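Local coordinates for protein putative oxidoreductase (Yersinia pestis, PDB 3KUX) that probably acts as an NAD(P)-dependent oxidoreductase, pairing a Rossmann-type nucleotide-binding domain with a C-terminal alpha/beta domain, at residues I71-P76 with P82-A87. Numbering follows the deposited sequence.
Sequences IVIPTP and PLAQSA
The peptide group joining Leu83 to Ala84 is the flat surface on which Ile73 rests: the CD1 methyl of Ile73 lies over one face of it, 3.6 Å from Ala84 N and 3.9 Å from Leu83 C. The same peptide is held by the helix's own bonding, Ala87 N to Leu83 O at 2.9 Å. Ile73 extends its longer branch with CD1 trans along the chain (chi2 165°), which carries the methyl to the helix backbone, where it also meets Leu83 CB and Ala84 CB, each at 4.1 Å. Its shorter branch, CG2, turns instead to Leu83 CD1. This exemplifies how a Rossmann fold covers its parallel sheet. Strand 70-73, between strands 8-13 and 93-96, leads into helix 80-89 within a beta-alpha-beta unit. The axes of strand 71-73 and helix 82-87 run almost antiparallel (170°) and approach to 9.4 Å. Ile71 and Ile73 point to this helix, whereas Val72 packs against Ile27 on the other face of the sheet. The small side chain of Ala87 receives Ile71, CG2 to CB 4.2 Å, and touches Val94 of the next strand as well. Beyond the strand end, Thr75 and Leu83 approach tip to tip, with Thr75 OG1 3.4 Å from Leu83 CD1. The methyl offers the hydroxyl only van der Waals contact; the hydroxyl's polar partner is Thr79 OG1, to which it is hydrogen-bonded, in the connection leading to the helix.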
ATOM      1  N   ILE A  71      -1.962  13.500 -11.923  1.00 22.02           N
ATOM      2  CA  ILE A  71      -1.240  14.110 -10.813  1.00 21.59           C
ATOM      3  C   ILE A  71      -1.101  13.122  -9.657  1.00 21.99           C
ATOM      4  O   ILE A  71      -2.098  12.598  -9.162  1.00 22.86           O
ATOM      5  CB  ILE A  71      -1.984  15.356 -10.300  1.00 22.25           C
ATOM      6  CG1 ILE A  71      -1.945  16.471 -11.353  1.00 19.95           C
ATOM      7  CG2 ILE A  71      -1.417  15.815  -8.952  1.00 17.58           C
ATOM      8  CD1 ILE A  71      -0.565  17.039 -11.608  1.00 11.20           C
ATOM      9  N   VAL A  72       0.129  12.861  -9.224  1.00 21.78           N
ATOM     10  CA  VAL A  72       0.331  11.991  -8.066  1.00 22.76           C
ATOM     11  C   VAL A  72       0.738  12.823  -6.860  1.00 21.36           C
ATOM     12  O   VAL A  72       1.561  13.734  -6.966  1.00 20.90           O
ATOM     13  CB  VAL A  72       1.370  10.868  -8.315  1.00 23.67           C
ATOM     14  CG1 VAL A  72       1.136  10.200  -9.669  1.00 20.18           C
ATOM     15  CG2 VAL A  72       2.778  11.417  -8.227  1.00 28.91           C
ATOM     16  N   ILE A  73       0.153  12.503  -5.715  1.00 19.34           N
ATOM     17  CA  ILE A  73       0.323  13.312  -4.527  1.00 18.66           C
ATOM     18  C   ILE A  73       0.853  12.479  -3.367  1.00 20.04           C
ATOM     19  O   ILE A  73       0.080  11.846  -2.644  1.00 21.26           O
ATOM     20  CB  ILE A  73      -1.004  13.994  -4.149  1.00 19.02           C
ATOM     21  CG1 ILE A  73      -1.487  14.853  -5.321  1.00 16.83           C
ATOM     22  CG2 ILE A  73      -0.846  14.819  -2.878  1.00 14.94           C
ATOM     23  CD1 ILE A  73      -2.933  15.287  -5.232  1.00 16.52           C
ATOM     24  N   PRO A  74       2.184  12.455  -3.207  1.00 20.98           N
ATOM     25  CA  PRO A  74       2.857  11.756  -2.128  1.00 22.05           C
ATOM     26  C   PRO A  74       3.470  12.718  -1.115  1.00 23.89           C
ATOM     27  O   PRO A  74       4.417  12.351  -0.421  1.00 24.81           O
ATOM     28  CB  PRO A  74       3.977  11.024  -2.866  1.00 20.79           C
ATOM     29  CG  PRO A  74       4.313  11.936  -4.027  1.00 18.81           C
ATOM     30  CD  PRO A  74       3.147  12.885  -4.234  1.00 20.19           C
ATOM     31  N   THR A  75       2.944  13.936  -1.037  1.00 26.08           N
ATOM     32  CA  THR A  75       3.470  14.940  -0.113  1.00 28.22           C
ATOM     33  C   THR A  75       3.048  14.643   1.324  1.00 29.73           C
ATOM     34  O   THR A  75       2.512  13.571   1.604  1.00 30.24           O
ATOM     35  CB  THR A  75       3.010  16.359  -0.499  1.00 27.65           C
ATOM     36  OG1 THR A  75       1.592  16.362  -0.704  1.00 28.46           O
ATOM     37  CG2 THR A  75       3.701  16.818  -1.777  1.00 27.14           C
ATOM     38  N   PRO A  76       3.296  15.593   2.244  1.00 31.72           N
ATOM     39  CA  PRO A  76       2.898  15.440   3.646  1.00 32.46           C
ATOM     40  C   PRO A  76       1.391  15.240   3.801  1.00 34.33           C
ATOM     41  O   PRO A  76       0.604  15.827   3.057  1.00 33.82           O
ATOM     42  CB  PRO A  76       3.327  16.766   4.279  1.00 31.90           C
ATOM     43  CG  PRO A  76       4.422  17.266   3.400  1.00 31.39           C
ATOM     44  CD  PRO A  76       4.043  16.841   2.014  1.00 30.85           C
ATOM     45  N   PRO A  82      -6.122  19.519   0.140  1.00 25.50           N
ATOM     46  CA  PRO A  82      -5.971  20.722  -0.670  1.00 25.27           C
ATOM     47  C   PRO A  82      -5.478  20.384  -2.077  1.00 24.89           C
ATOM     48  O   PRO A  82      -6.201  20.591  -3.054  1.00 25.32           O
ATOM     49  CB  PRO A  82      -4.904  21.513   0.088  1.00 24.12           C
ATOM     50  CG  PRO A  82      -5.112  21.132   1.507  1.00 24.92           C
ATOM     51  CD  PRO A  82      -5.610  19.706   1.509  1.00 25.15           C
ATOM     52  N   LEU A  83      -4.260  19.858  -2.171  1.00 24.10           N
ATOM     53  CA  LEU A  83      -3.665  19.528  -3.463  1.00 24.00           C
ATOM     54  C   LEU A  83      -4.595  18.661  -4.304  1.00 24.46           C
ATOM     55  O   LEU A  83      -4.795  18.922  -5.492  1.00 24.79           O
ATOM     56  CB  LEU A  83      -2.318  18.826  -3.277  1.00 23.92           C
ATOM     57  CG  LEU A  83      -1.231  19.617  -2.544  1.00 22.74           C
ATOM     58  CD1 LEU A  83       0.043  18.794  -2.431  1.00 23.43           C
ATOM     59  CD2 LEU A  83      -0.954  20.942  -3.239  1.00 15.86           C
ATOM     60  N   ALA A  84      -5.161  17.631  -3.683  1.00 23.56           N
ATOM     61  CA  ALA A  84      -6.106  16.759  -4.365  1.00 24.12           C
ATOM     62  C   ALA A  84      -7.270  17.554  -4.958  1.00 24.85           C
ATOM     63  O   ALA A  84      -7.572  17.430  -6.142  1.00 25.08           O
ATOM     64  CB  ALA A  84      -6.613  15.679  -3.424  1.00 23.48           C
ATOM     65  N   GLN A  85      -7.918  18.372  -4.135  1.00 26.03           N
ATOM     66  CA  GLN A  85      -9.010  19.211  -4.616  1.00 27.82           C
ATOM     67  C   GLN A  85      -8.556  20.059  -5.796  1.00 27.85           C
ATOM     68  O   GLN A  85      -9.141  20.001  -6.876  1.00 27.95           O
ATOM     69  CB  GLN A  85      -9.543  20.107  -3.499  1.00 27.78           C
ATOM     70  CG  GLN A  85     -10.473  19.396  -2.530  1.00 34.18           C
ATOM     71  CD  GLN A  85     -11.897  19.301  -3.044  1.00 39.42           C
ATOM     72  OE1 GLN A  85     -12.449  18.208  -3.189  1.00 42.17           O
ATOM     73  NE2 GLN A  85     -12.501  20.448  -3.323  1.00 40.12           N
ATOM     74  N   SER A  86      -7.507  20.846  -5.584  1.00 28.32           N
ATOM     75  CA  SER A  86      -6.969  21.689  -6.640  1.00 28.76           C
ATOM     76  C   SER A  86      -6.806  20.890  -7.932  1.00 30.03           C
ATOM     77  O   SER A  86      -7.129  21.372  -9.018  1.00 30.24           O
ATOM     78  CB  SER A  86      -5.624  22.290  -6.222  1.00 28.99           C
ATOM     79  OG  SER A  86      -5.768  23.200  -5.144  1.00 22.08           O
ATOM     80  N   ALA A  87      -6.309  19.663  -7.799  1.00 30.78           N
ATOM     81  CA  ALA A  87      -6.030  18.811  -8.953  1.00 31.77           C
ATOM     82  C   ALA A  87      -7.302  18.401  -9.687  1.00 31.92           C
ATOM     83  O   ALA A  87      -7.383  18.504 -10.913  1.00 33.19           O
ATOM     84  CB  ALA A  87      -5.243  17.585  -8.528  1.00 31.35           C
TER